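Local coordinates for CPXV018 protein (PDB 4PDC), which is a cowpox virus protein with an MHC class I-like platform that probably binds the immune receptor NKG2D and so blunts natural killer cell recognition, at residues Ile31-Lys36 against Val58-Phe63; Gln95-Asn100 against Met116-Ser121; Glu83-Tyr86 against Ser91-Asp94; Lys127-Asp130 against Met136-Arg139. The protein carries 2 engineered substitutions. One frame throughout, in Å; residues are numbered along the deposited sequence.

Interaction 1: residues Ile31-Lys36 against Val58-Phe63; sequences ITFDGK and VFSEFF
With CG anti to the backbone N (chi1 174°), the ring of Phe33 leaves its strand toward the helix, while Phe59 swings CG back beside its backbone N (chi1 -66°), and the two side chains slide past each other in opposite directions. The base of the Phe59 side chain meets the ring first: its CB sits over one face of Phe33, 3.9 Å from the ring centroid, in a CH-pi contact. Further out, the edge of the Phe59 ring is directed toward that ring in an offset edge-to-face pair with planes at 67°, and Phe59 CD2 reaches Phe33 CB at 3.7 Å. The backbone N of Gly35 lies against the opposite face of Phe33. Phe63, one helical turn beyond Phe59, brings its CE2 to 4.2 Å from Phe33 CE2, close to the Phe33 ring plane. Phenylalanine suits both sides because flat, apolar rings can together span the 10.8 Å between strand and helix axes, packing by face and by edge. At the partly exposed margin Ser60 OG, hydrogen-bonded to Lys56 O, approaches Phe33 CZ at 3.4 Å; a water also joins Ser60 OG to Lys36 O, to which it donates. Beyond the strand, Asp34 OD1 accepts from Lys36 N in an Asx turn. Strand 29-33 lies between strands 16-25 and 38-40, and helix 51-64 crosses above them, with Phe59 also resting on Val21 and Val23.

Interaction 2: residues Gln95-Asn100 against Met116-Ser121; sequences QDYLYN and MWLTTS. Engineered in segment 95-100: Asp96 (natural residue Phe).
The Tyr97 ring carries one methyl of Leu118, CD1, over the centre of one face, 3.6 Å from the centroid, in a CH-pi contact. At the edge of the same ring, near its plane, comes Ser121 CB, 3.9 Å from Tyr97 CE2. The neighbouring flat group, the indole of Trp117, has Ser121 OG above one face and meets Tyr97 obliquely, its CD1 4.4 Å from Tyr97 CD2. Leu118 starts with CG anti to its backbone N (chi1 176°), which brings the branched end back to the strand, where it crosses the tyrosine at about a right angle. Leucine supplies a methyl for the ring face, and tyrosine adds a phenol that can serve a polar neighbour: one water links Tyr97 OH, at 2.9 Å, with Leu118 O, to which the water donates. Small Ser121 fits close to both rings and turns its hydroxyl onto Trp117 O, at 2.7 Å; that carbonyl also accepts from Ser121 N, on the other side of its plane. The contact sets helix 113-126 along strand 90-99 of the sheet, nearly antiparallel to it; Trp117 NE1 donates to Thr79 O of strand 75-87, and Leu118 also touches Tyr104 of strand 102-104.

Interaction 3: residues Glu83-Tyr86 against Ser91-Asp94; sequences ECDY and STFD
Phe93 CB lies 4.0 Å from the carbonyl O of Glu83; CG, set beside the backbone N (chi1 -55°), then brings the ring alongside Cys84, which it meets obliquely, CD1 and CE1 each 3.5 Å from Cys84 CB; beyond CE1 the ring runs on past Cys84, its CZ farther from that CB. The ring packs on CB of a buried cysteine whose SG is joined by a disulfide to Cys134 of helix 131-146; an apolar ring suits a neighbour that offers a CH2 group. Cys84 and Phe93 form a non-hydrogen-bonded antiparallel pair, as do Tyr86 and Ser91 on the same face, where Ser91 OG sits at the edge of the tyrosine ring, 3.7 Å from its CD1. Strands 75-87 and 90-99 form a beta hairpin, in a sheet like the floor of an MHC class I platform. Between these two segments the hydrogen-bonded pairs are Glu83 with Asp94 and Asp85 with Thr92; Glu83 N donates to Asp94 O at 2.9 Å and Thr92 N to Asp85 O at 3.0 Å, each with its reciprocal. On the other face Asp85 and Thr92 lie side by side, Asp85 CB 3.4 Å from Thr92 OG1; a water bonds both Asp85 OD1 and Thr92 OG1, and Thr87 OG1 is a further partner of Asp85 OD1. Glu83 OE1 and Asp94 OD2 approach to 4.8 Å, probably with some mutual repulsion.

Interaction 4: residues Lys127-Asp130 against Met136-Arg139; sequences KWFD and MHLR
Phe129 lays one corner of its ring over a face of the His137 imidazole: CE1 is 3.5 Å from His137 ND1 and 3.6 Å from His137 CE1, displaced from the centre of the five-membered ring toward its rim. The centroids are 5.0 Å apart and the planes meet obliquely, at 54°. Phe129 gets there because CG stands anti to the backbone N (chi1 -174°), carrying the ring out to a helix whose nearest CA, that of His137, is still 9.8 Å from its own. Both residues are buried, and their types suit this: phenylalanine brings a wholly apolar ring, whereas histidine offers a flat surface to it and keeps a polar edge, where ND1 is hydrogen-bonded to Tyr55 OH. That bond should restrict rotation of the imidazole and satisfy a nitrogen lying under an aromatic carbon. Between the two rings in sequence, Asp130 is the N-cap of the following helix, its OD1 accepting from Asp133 N. Segment 127-130 is the link from helix 113-126 to helix 131-146, so a residue of the entering loop packs on the side of the helix that follows; Phe129 also meets Phe6 of strand 2-13, and His137 packs against Phe51 and Phe54 of helix 51-64.

In the fold
Three of the four contacts reach one antiparallel sheet: interactions 1 and 2 set a helix on it, and interaction 3 pairs two of its strands. Interactions 1 and 2, centres 16 Å apart, meet through Phe62, whose CE2 is 3.6 Å from Trp117 CH2. Interaction 3 continues along strand 90-99 into interaction 2, and touches interaction 4 where Tyr86 CE2 lies 3.5 Å from Arg139 CD; the centres of 3 and 4 are 11 Å apart. Interactions 1 and 3 lie on opposite sides of the chain's centre, their nearest atoms about 11 Å apart. Segments 116-121, 127-130 and 136-139 also contact chains of another protein, consistent with a receptor-binding surface built from helices and their connecting loop.

Interaction 1: residues Ile31-Lys36 against Val58-Phe63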
loop_
_atom_site.group_PDB
_atom_site.type_symbol
_atom_site.label_atom_id
_atom_site.label_comp_id
_atom_site.label_asym_id
_atom_site.label_seq_id
_atom_site.Cartn_x
_atom_site.Cartn_y
_atom_site.Cartn_z
ATOM N N ILE E 31 21.058 7.452 -0.549
ATOM C CA ILE E 31 20.252 8.091 -1.585
ATOM C C ILE E 31 19.954 9.530 -1.177
ATOM O O ILE E 31 19.833 9.832 0.011
ATOM C CB ILE E 31 18.920 7.338 -1.822
ATOM C CG1 ILE E 31 19.174 5.892 -2.254
ATOM C CG2 ILE E 31 18.073 8.037 -2.874
ATOM C CD1 ILE E 31 17.942 5.014 -2.146
ATOM N N THR E 32 19.838 10.417 -2.159
ATOM C CA THR E 32 19.405 11.783 -1.894
ATOM C C THR E 32 18.500 12.268 -3.020
ATOM O O THR E 32 18.589 11.801 -4.156
ATOM C CB THR E 32 20.604 12.746 -1.716
ATOM O OG1 THR E 32 20.141 14.007 -1.214
ATOM C CG2 THR E 32 21.348 12.953 -3.023
ATOM N N PHE E 33 17.634 13.216 -2.682
ATOM C CA PHE E 33 16.598 13.715 -3.577
ATOM C C PHE E 33 16.509 15.223 -3.374
ATOM O O PHE E 33 16.410 15.678 -2.238
ATOM C CB PHE E 33 15.264 13.018 -3.278
ATOM C CG PHE E 33 14.091 13.559 -4.050
ATOM C CD1 PHE E 33 13.877 13.187 -5.363
ATOM C CD2 PHE E 33 13.186 14.421 -3.447
ATOM C CE1 PHE E 33 12.791 13.678 -6.070
ATOM C CE2 PHE E 33 12.098 14.911 -4.148
ATOM C CZ PHE E 33 11.901 14.540 -5.460
ATOM N N ASP E 34 16.571 15.992 -4.462
ATOM C CA ASP E 34 16.664 17.454 -4.366
ATOM C C ASP E 34 15.359 18.172 -4.710
ATOM O O ASP E 34 15.351 19.386 -4.923
ATOM C CB ASP E 34 17.786 17.976 -5.279
ATOM C CG ASP E 34 17.545 17.680 -6.756
ATOM O OD1 ASP E 34 16.389 17.423 -7.158
ATOM O OD2 ASP E 34 18.530 17.715 -7.527
ATOM N N GLY E 35 14.265 17.421 -4.768
ATOM C CA GLY E 35 12.975 17.977 -5.127
ATOM C C GLY E 35 12.599 17.630 -6.552
ATOM O O GLY E 35 11.417 17.564 -6.889
ATOM N N LYS E 36 13.610 17.401 -7.384
ATOM C CA LYS E 36 13.409 17.065 -8.790
ATOM C C LYS E 36 13.993 15.695 -9.112
ATOM O O LYS E 36 13.283 14.796 -9.559
ATOM C CB LYS E 36 14.049 18.127 -9.689
ATOM C CG LYS E 36 13.976 17.821 -11.182
ATOM C CD LYS E 36 14.739 18.852 -11.999
ATOM C CE LYS E 36 14.730 18.500 -13.479
ATOM N NZ LYS E 36 15.650 19.365 -14.272
ATOM N N VAL E 58 7.556 8.250 -4.646
ATOM C CA VAL E 58 7.071 8.449 -3.288
ATOM C C VAL E 58 7.497 9.810 -2.744
ATOM O O VAL E 58 6.719 10.484 -2.074
ATOM C CB VAL E 58 7.577 7.342 -2.341
ATOM C CG1 VAL E 58 7.219 7.657 -0.892
ATOM C CG2 VAL E 58 6.994 6.001 -2.747
ATOM N N PHE E 59 8.735 10.205 -3.019
ATOM C CA PHE E 59 9.250 11.465 -2.494
ATOM C C PHE E 59 8.567 12.657 -3.166
ATOM O O PHE E 59 8.139 13.592 -2.489
ATOM C CB PHE E 59 10.771 11.546 -2.669
ATOM C CG PHE E 59 11.539 10.530 -1.855
ATOM C CD1 PHE E 59 10.893 9.703 -0.943
ATOM C CD2 PHE E 59 12.913 10.402 -2.005
ATOM C CE1 PHE E 59 11.601 8.768 -0.201
ATOM C CE2 PHE E 59 13.627 9.465 -1.264
ATOM C CZ PHE E 59 12.970 8.651 -0.363
ATOM N N SER E 60 8.457 12.628 -4.490
ATOM C CA SER E 60 7.813 13.723 -5.217
ATOM C C SER E 60 6.371 13.907 -4.750
ATOM O O SER E 60 5.928 15.030 -4.492
ATOM C CB SER E 60 7.848 13.469 -6.726
ATOM O OG SER E 60 9.180 13.412 -7.200
ATOM N N GLU E 61 5.649 12.797 -4.626
ATOM C CA GLU E 61 4.263 12.831 -4.174
ATOM C C GLU E 61 4.148 13.317 -2.727
ATOM O O GLU E 61 3.196 14.013 -2.380
ATOM C CB GLU E 61 3.625 11.447 -4.314
ATOM C CG GLU E 61 3.479 10.969 -5.755
ATOM C CD GLU E 61 2.404 11.714 -6.527
ATOM O OE1 GLU E 61 1.668 12.518 -5.915
ATOM O OE2 GLU E 61 2.293 11.491 -7.753
ATOM N N PHE E 62 5.114 12.952 -1.887
ATOM C CA PHE E 62 5.127 13.400 -0.493
ATOM C C PHE E 62 5.013 14.918 -0.407
ATOM O O PHE E 62 4.258 15.451 0.407
ATOM C CB PHE E 62 6.403 12.934 0.220
ATOM C CG PHE E 62 6.528 13.438 1.636
ATOM C CD1 PHE E 62 6.033 12.698 2.695
ATOM C CD2 PHE E 62 7.148 14.650 1.907
ATOM C CE1 PHE E 62 6.148 13.163 4.001
ATOM C CE2 PHE E 62 7.271 15.115 3.206
ATOM C CZ PHE E 62 6.766 14.372 4.251
ATOM N N PHE E 63 5.764 15.612 -1.256
ATOM C CA PHE E 63 5.765 17.068 -1.243
ATOM C C PHE E 63 4.577 17.660 -1.998
ATOM O O PHE E 63 3.986 18.642 -1.558
ATOM C CB PHE E 63 7.070 17.599 -1.833
ATOM C CG PHE E 63 8.268 17.342 -0.964
ATOM C CD1 PHE E 63 8.457 18.061 0.204
ATOM C CD2 PHE E 63 9.202 16.382 -1.314
ATOM C CE1 PHE E 63 9.557 17.829 1.008
ATOM C CE2 PHE E 63 10.305 16.146 -0.516
ATOM C CZ PHE E 63 10.481 16.870 0.649
HETATM O O HOH W 1 10.450 13.976 -9.273
#

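Interaction 2: residues Gln95-Asn100 against Met116-Ser121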
loop_
_atom_site.group_PDB
_atom_site.type_symbol
_atom_site.label_atom_id
_atom_site.label_comp_id
_atom_site.label_asym_id
_atom_site.label_seq_id
_atom_site.Cartn_x
_atom_site.Cartn_y
_atom_site.Cartn_z
ATOM N N GLN E 95 9.512 7.933 14.486
ATOM C CA GLN E 95 9.297 9.094 13.635
ATOM C C GLN E 95 9.264 10.370 14.456
ATOM O O GLN E 95 8.781 10.385 15.590
ATOM C CB GLN E 95 8.008 8.947 12.811
ATOM C CG GLN E 95 6.719 8.861 13.615
ATOM C CD GLN E 95 5.477 8.764 12.732
ATOM O OE1 GLN E 95 5.565 8.492 11.531
ATOM N NE2 GLN E 95 4.311 8.990 13.329
ATOM N N ASP E 96 9.803 11.432 13.866
ATOM C CA ASP E 96 9.894 12.732 14.513
ATOM C C ASP E 96 9.410 13.815 13.567
ATOM O O ASP E 96 9.527 13.686 12.346
ATOM C CB ASP E 96 11.334 13.029 14.943
ATOM C CG ASP E 96 11.827 12.090 16.023
ATOM O OD1 ASP E 96 11.041 11.769 16.940
ATOM O OD2 ASP E 96 13.003 11.676 15.952
ATOM N N TYR E 97 8.867 14.877 14.149
ATOM C CA TYR E 97 8.451 16.062 13.413
ATOM C C TYR E 97 9.174 17.276 13.983
ATOM O O TYR E 97 9.144 17.489 15.197
ATOM C CB TYR E 97 6.943 16.274 13.515
ATOM C CG TYR E 97 6.100 15.063 13.198
ATOM C CD1 TYR E 97 5.857 14.089 14.160
ATOM C CD2 TYR E 97 5.524 14.904 11.944
ATOM C CE1 TYR E 97 5.076 12.987 13.877
ATOM C CE2 TYR E 97 4.741 13.806 11.651
ATOM C CZ TYR E 97 4.519 12.850 12.623
ATOM O OH TYR E 97 3.738 11.753 12.339
ATOM N N LEU E 98 9.810 18.063 13.117
ATOM C CA LEU E 98 10.500 19.280 13.545
ATOM C C LEU E 98 9.929 20.503 12.845
ATOM O O LEU E 98 9.695 20.490 11.634
ATOM C CB LEU E 98 12.006 19.213 13.260
ATOM C CG LEU E 98 12.788 17.968 13.668
ATOM C CD1 LEU E 98 14.213 18.051 13.147
ATOM C CD2 LEU E 98 12.779 17.824 15.168
ATOM N N TYR E 99 9.713 21.556 13.627
ATOM C CA TYR E 99 9.369 22.866 13.101
ATOM C C TYR E 99 10.487 23.828 13.486
ATOM O O TYR E 99 10.714 24.078 14.671
ATOM C CB TYR E 99 8.024 23.344 13.647
ATOM C CG TYR E 99 7.568 24.659 13.057
ATOM C CD1 TYR E 99 7.915 25.865 13.649
ATOM C CD2 TYR E 99 6.804 24.695 11.899
ATOM C CE1 TYR E 99 7.507 27.068 13.108
ATOM C CE2 TYR E 99 6.389 25.894 11.353
ATOM C CZ TYR E 99 6.744 27.076 11.962
ATOM O OH TYR E 99 6.335 28.271 11.425
ATOM N N ASN E 100 11.187 24.350 12.484
ATOM C CA ASN E 100 12.380 25.159 12.714
ATOM C C ASN E 100 13.362 24.445 13.647
ATOM O O ASN E 100 13.945 25.051 14.545
ATOM C CB ASN E 100 11.990 26.530 13.269
ATOM C CG ASN E 100 11.208 27.360 12.258
ATOM O OD1 ASN E 100 11.304 27.135 11.053
ATOM N ND2 ASN E 100 10.433 28.319 12.744
ATOM N N MET E 116 -0.674 20.976 9.804
ATOM C CA MET E 116 -0.931 20.126 8.649
ATOM C C MET E 116 0.231 19.162 8.424
ATOM O O MET E 116 0.033 17.991 8.091
ATOM C CB MET E 116 -1.159 20.975 7.401
ATOM C CG MET E 116 -1.600 20.169 6.194
ATOM S SD MET E 116 -1.733 21.161 4.693
ATOM C CE MET E 116 -2.941 22.388 5.201
ATOM N N TRP E 117 1.444 19.668 8.600
ATOM C CA TRP E 117 2.646 18.858 8.456
ATOM C C TRP E 117 2.625 17.696 9.445
ATOM O O TRP E 117 2.969 16.566 9.103
ATOM C CB TRP E 117 3.884 19.730 8.671
ATOM C CG TRP E 117 5.194 19.023 8.483
ATOM C CD1 TRP E 117 5.985 18.495 9.460
ATOM C CD2 TRP E 117 5.870 18.778 7.244
ATOM N NE1 TRP E 117 7.115 17.939 8.908
ATOM C CE2 TRP E 117 7.067 18.096 7.549
ATOM C CE3 TRP E 117 5.580 19.070 5.907
ATOM C CZ2 TRP E 117 7.975 17.707 6.567
ATOM C CZ3 TRP E 117 6.484 18.680 4.933
ATOM C CH2 TRP E 117 7.665 18.006 5.269
ATOM N N LEU E 118 2.200 17.991 10.668
ATOM C CA LEU E 118 2.141 17.004 11.739
ATOM C C LEU E 118 1.096 15.933 11.471
ATOM O O LEU E 118 1.331 14.750 11.722
ATOM C CB LEU E 118 1.839 17.694 13.078
ATOM C CG LEU E 118 1.641 16.790 14.304
ATOM C CD1 LEU E 118 2.919 16.039 14.654
ATOM C CD2 LEU E 118 1.162 17.604 15.499
ATOM N N THR E 119 -0.062 16.346 10.969
ATOM C CA THR E 119 -1.170 15.418 10.807
ATOM C C THR E 119 -1.191 14.706 9.455
ATOM O O THR E 119 -2.023 13.823 9.256
ATOM C CB THR E 119 -2.525 16.127 10.988
ATOM O OG1 THR E 119 -2.695 17.127 9.974
ATOM C CG2 THR E 119 -2.604 16.776 12.358
ATOM N N THR E 120 -0.292 15.068 8.537
ATOM C CA THR E 120 -0.333 14.490 7.184
ATOM C C THR E 120 0.965 13.862 6.684
ATOM O O THR E 120 0.959 13.182 5.659
ATOM C CB THR E 120 -0.733 15.544 6.126
ATOM O OG1 THR E 120 0.322 16.503 5.970
ATOM C CG2 THR E 120 -2.026 16.237 6.512
ATOM N N SER E 121 2.077 14.094 7.372
ATOM C CA SER E 121 3.363 13.598 6.888
ATOM C C SER E 121 3.410 12.068 6.798
ATOM O O SER E 121 3.764 11.514 5.755
ATOM C CB SER E 121 4.495 14.104 7.784
ATOM O OG SER E 121 4.818 15.446 7.463
HETATM O O HOH W 2 1.885 12.459 10.287
#

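Interaction 3: residues Glu83-Tyr86 against Ser91-Asp94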
loop_
_atom_site.group_PDB
_atom_site.type_symbol
_atom_site.label_atom_id
_atom_site.label_comp_id
_atom_site.label_asym_id
_atom_site.label_seq_id
_atom_site.Cartn_x
_atom_site.Cartn_y
_atom_site.Cartn_z
ATOM N N GLU E 83 12.080 6.275 10.448
ATOM C CA GLU E 83 13.106 5.245 10.527
ATOM C C GLU E 83 12.501 3.905 10.902
ATOM O O GLU E 83 11.725 3.820 11.850
ATOM C CB GLU E 83 14.172 5.633 11.554
ATOM C CG GLU E 83 15.309 4.638 11.690
ATOM C CD GLU E 83 16.213 4.954 12.864
ATOM O OE1 GLU E 83 15.918 4.471 13.976
ATOM O OE2 GLU E 83 17.209 5.686 12.677
ATOM N N CYS E 84 12.854 2.863 10.152
ATOM C CA CYS E 84 12.515 1.503 10.547
ATOM C C CYS E 84 13.806 0.786 10.927
ATOM O O CYS E 84 14.880 1.082 10.397
ATOM C CB CYS E 84 11.755 0.761 9.438
ATOM S SG CYS E 84 12.660 0.387 7.917
ATOM N N ASP E 85 13.685 -0.143 11.868
ATOM C CA ASP E 85 14.830 -0.819 12.458
ATOM C C ASP E 85 14.573 -2.319 12.481
ATOM O O ASP E 85 13.547 -2.765 12.995
ATOM C CB ASP E 85 15.078 -0.287 13.872
ATOM C CG ASP E 85 16.277 -0.928 14.548
ATOM O OD1 ASP E 85 16.225 -2.141 14.850
ATOM O OD2 ASP E 85 17.265 -0.207 14.799
ATOM N N TYR E 86 15.494 -3.088 11.906
ATOM C CA TYR E 86 15.403 -4.546 11.933
ATOM C C TYR E 86 16.570 -5.115 12.728
ATOM O O TYR E 86 17.710 -5.151 12.257
ATOM C CB TYR E 86 15.382 -5.117 10.518
ATOM C CG TYR E 86 14.851 -6.529 10.444
ATOM C CD1 TYR E 86 13.570 -6.829 10.879
ATOM C CD2 TYR E 86 15.626 -7.559 9.928
ATOM C CE1 TYR E 86 13.075 -8.112 10.811
ATOM C CE2 TYR E 86 15.137 -8.847 9.854
ATOM C CZ TYR E 86 13.858 -9.115 10.294
ATOM O OH TYR E 86 13.360 -10.396 10.230
ATOM N N SER E 91 10.910 -5.893 14.153
ATOM C CA SER E 91 10.683 -4.643 13.442
ATOM C C SER E 91 10.202 -3.568 14.405
ATOM O O SER E 91 9.183 -3.744 15.067
ATOM C CB SER E 91 9.651 -4.840 12.330
ATOM O OG SER E 91 10.038 -5.869 11.438
ATOM N N THR E 92 10.942 -2.465 14.486
ATOM C CA THR E 92 10.536 -1.324 15.298
ATOM C C THR E 92 10.660 -0.045 14.477
ATOM O O THR E 92 11.416 0.014 13.504
ATOM C CB THR E 92 11.373 -1.203 16.588
ATOM O OG1 THR E 92 12.762 -1.125 16.261
ATOM C CG2 THR E 92 11.137 -2.404 17.493
ATOM N N PHE E 93 9.901 0.970 14.873
ATOM C CA PHE E 93 9.769 2.183 14.082
ATOM C C PHE E 93 9.872 3.420 14.953
ATOM O O PHE E 93 9.568 3.390 16.147
ATOM C CB PHE E 93 8.437 2.182 13.333
ATOM C CG PHE E 93 8.229 0.971 12.478
ATOM C CD1 PHE E 93 8.680 0.946 11.169
ATOM C CD2 PHE E 93 7.595 -0.150 12.986
ATOM C CE1 PHE E 93 8.494 -0.170 10.381
ATOM C CE2 PHE E 93 7.405 -1.271 12.204
ATOM C CZ PHE E 93 7.856 -1.281 10.899
ATOM N N ASP E 94 10.299 4.509 14.330
ATOM C CA ASP E 94 10.490 5.773 15.015
ATOM C C ASP E 94 10.201 6.895 14.032
ATOM O O ASP E 94 10.577 6.809 12.863
ATOM C CB ASP E 94 11.918 5.875 15.561
ATOM C CG ASP E 94 12.137 7.120 16.396
ATOM O OD1 ASP E 94 11.146 7.637 16.951
ATOM O OD2 ASP E 94 13.297 7.576 16.503
HETATM O O HOH W 3 14.003 -3.282 15.773
#

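Interaction 4: residues Lys127-Asp130 against Met136-Arg139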
loop_
_atom_site.group_PDB
_atom_site.type_symbol
_atom_site.label_atom_id
_atom_site.label_comp_id
_atom_site.label_asym_id
_atom_site.label_seq_id
_atom_site.Cartn_x
_atom_site.Cartn_y
_atom_site.Cartn_z
ATOM N N LYS E 127 1.357 6.093 1.798
ATOM C CA LYS E 127 0.369 5.791 0.773
ATOM C C LYS E 127 0.740 4.502 0.039
ATOM O O LYS E 127 -0.090 3.606 -0.102
ATOM C CB LYS E 127 0.252 6.952 -0.209
ATOM C CG LYS E 127 -0.911 6.837 -1.179
ATOM C CD LYS E 127 -1.106 8.143 -1.932
ATOM C CE LYS E 127 -2.259 8.068 -2.915
ATOM N NZ LYS E 127 -2.529 9.404 -3.525
ATOM N N TRP E 128 1.996 4.404 -0.395
ATOM C CA TRP E 128 2.488 3.219 -1.102
ATOM C C TRP E 128 3.649 2.543 -0.370
ATOM O O TRP E 128 4.206 1.560 -0.859
ATOM C CB TRP E 128 2.928 3.600 -2.518
ATOM C CG TRP E 128 1.789 4.011 -3.399
ATOM C CD1 TRP E 128 1.448 5.279 -3.762
ATOM C CD2 TRP E 128 0.834 3.145 -4.018
ATOM N NE1 TRP E 128 0.341 5.257 -4.574
ATOM C CE2 TRP E 128 -0.054 3.957 -4.750
ATOM C CE3 TRP E 128 0.648 1.758 -4.032
ATOM C CZ2 TRP E 128 -1.115 3.431 -5.481
ATOM C CZ3 TRP E 128 -0.403 1.239 -4.762
ATOM C CH2 TRP E 128 -1.273 2.074 -5.475
ATOM N N PHE E 129 3.995 3.063 0.805
ATOM C CA PHE E 129 5.206 2.652 1.516
ATOM C C PHE E 129 4.975 2.586 3.027
ATOM O O PHE E 129 5.259 3.544 3.745
ATOM C CB PHE E 129 6.345 3.627 1.189
ATOM C CG PHE E 129 7.682 3.224 1.744
ATOM C CD1 PHE E 129 8.307 2.064 1.317
ATOM C CD2 PHE E 129 8.331 4.026 2.669
ATOM C CE1 PHE E 129 9.544 1.699 1.818
ATOM C CE2 PHE E 129 9.567 3.666 3.176
ATOM C CZ PHE E 129 10.175 2.501 2.748
ATOM N N ASP E 130 4.463 1.455 3.510
ATOM C CA ASP E 130 4.170 1.303 4.933
ATOM C C ASP E 130 5.377 0.749 5.690
ATOM O O ASP E 130 6.448 0.553 5.115
ATOM C CB ASP E 130 2.938 0.407 5.145
ATOM C CG ASP E 130 3.113 -1.008 4.589
ATOM O OD1 ASP E 130 4.246 -1.537 4.576
ATOM O OD2 ASP E 130 2.090 -1.604 4.186
ATOM N N MET E 136 11.260 -4.495 4.616
ATOM C CA MET E 136 11.633 -5.362 3.506
ATOM C C MET E 136 12.637 -4.663 2.589
ATOM O O MET E 136 13.555 -5.304 2.068
ATOM C CB MET E 136 10.390 -5.799 2.730
ATOM C CG MET E 136 9.471 -6.704 3.541
ATOM S SD MET E 136 10.245 -8.271 3.982
ATOM C CE MET E 136 10.141 -9.135 2.419
ATOM N N HIS E 137 12.471 -3.358 2.394
ATOM C CA HIS E 137 13.463 -2.579 1.655
ATOM C C HIS E 137 14.796 -2.586 2.396
ATOM O O HIS E 137 15.855 -2.759 1.790
ATOM C CB HIS E 137 13.002 -1.135 1.445
ATOM C CG HIS E 137 11.926 -0.984 0.417
ATOM N ND1 HIS E 137 11.790 0.154 -0.351
ATOM C CD2 HIS E 137 10.933 -1.819 0.032
ATOM C CE1 HIS E 137 10.761 0.011 -1.165
ATOM N NE2 HIS E 137 10.223 -1.177 -0.952
ATOM N N LEU E 138 14.732 -2.392 3.709
ATOM C CA LEU E 138 15.922 -2.385 4.553
ATOM C C LEU E 138 16.718 -3.678 4.390
ATOM O O LEU E 138 17.922 -3.651 4.160
ATOM C CB LEU E 138 15.531 -2.176 6.019
ATOM C CG LEU E 138 16.606 -2.427 7.080
ATOM C CD1 LEU E 138 17.850 -1.584 6.825
ATOM C CD2 LEU E 138 16.049 -2.149 8.470
ATOM N N ARG E 139 16.035 -4.810 4.494
ATOM C CA ARG E 139 16.692 -6.101 4.368
ATOM C C ARG E 139 17.265 -6.295 2.961
ATOM O O ARG E 139 18.361 -6.831 2.793
ATOM C CB ARG E 139 15.707 -7.219 4.718
ATOM C CG ARG E 139 15.318 -7.228 6.191
ATOM C CD ARG E 139 14.251 -8.268 6.489
ATOM N NE ARG E 139 14.741 -9.626 6.290
ATOM C CZ ARG E 139 13.959 -10.692 6.164
ATOM N NH1 ARG E 139 12.640 -10.563 6.213
ATOM N NH2 ARG E 139 14.498 -11.890 5.980
#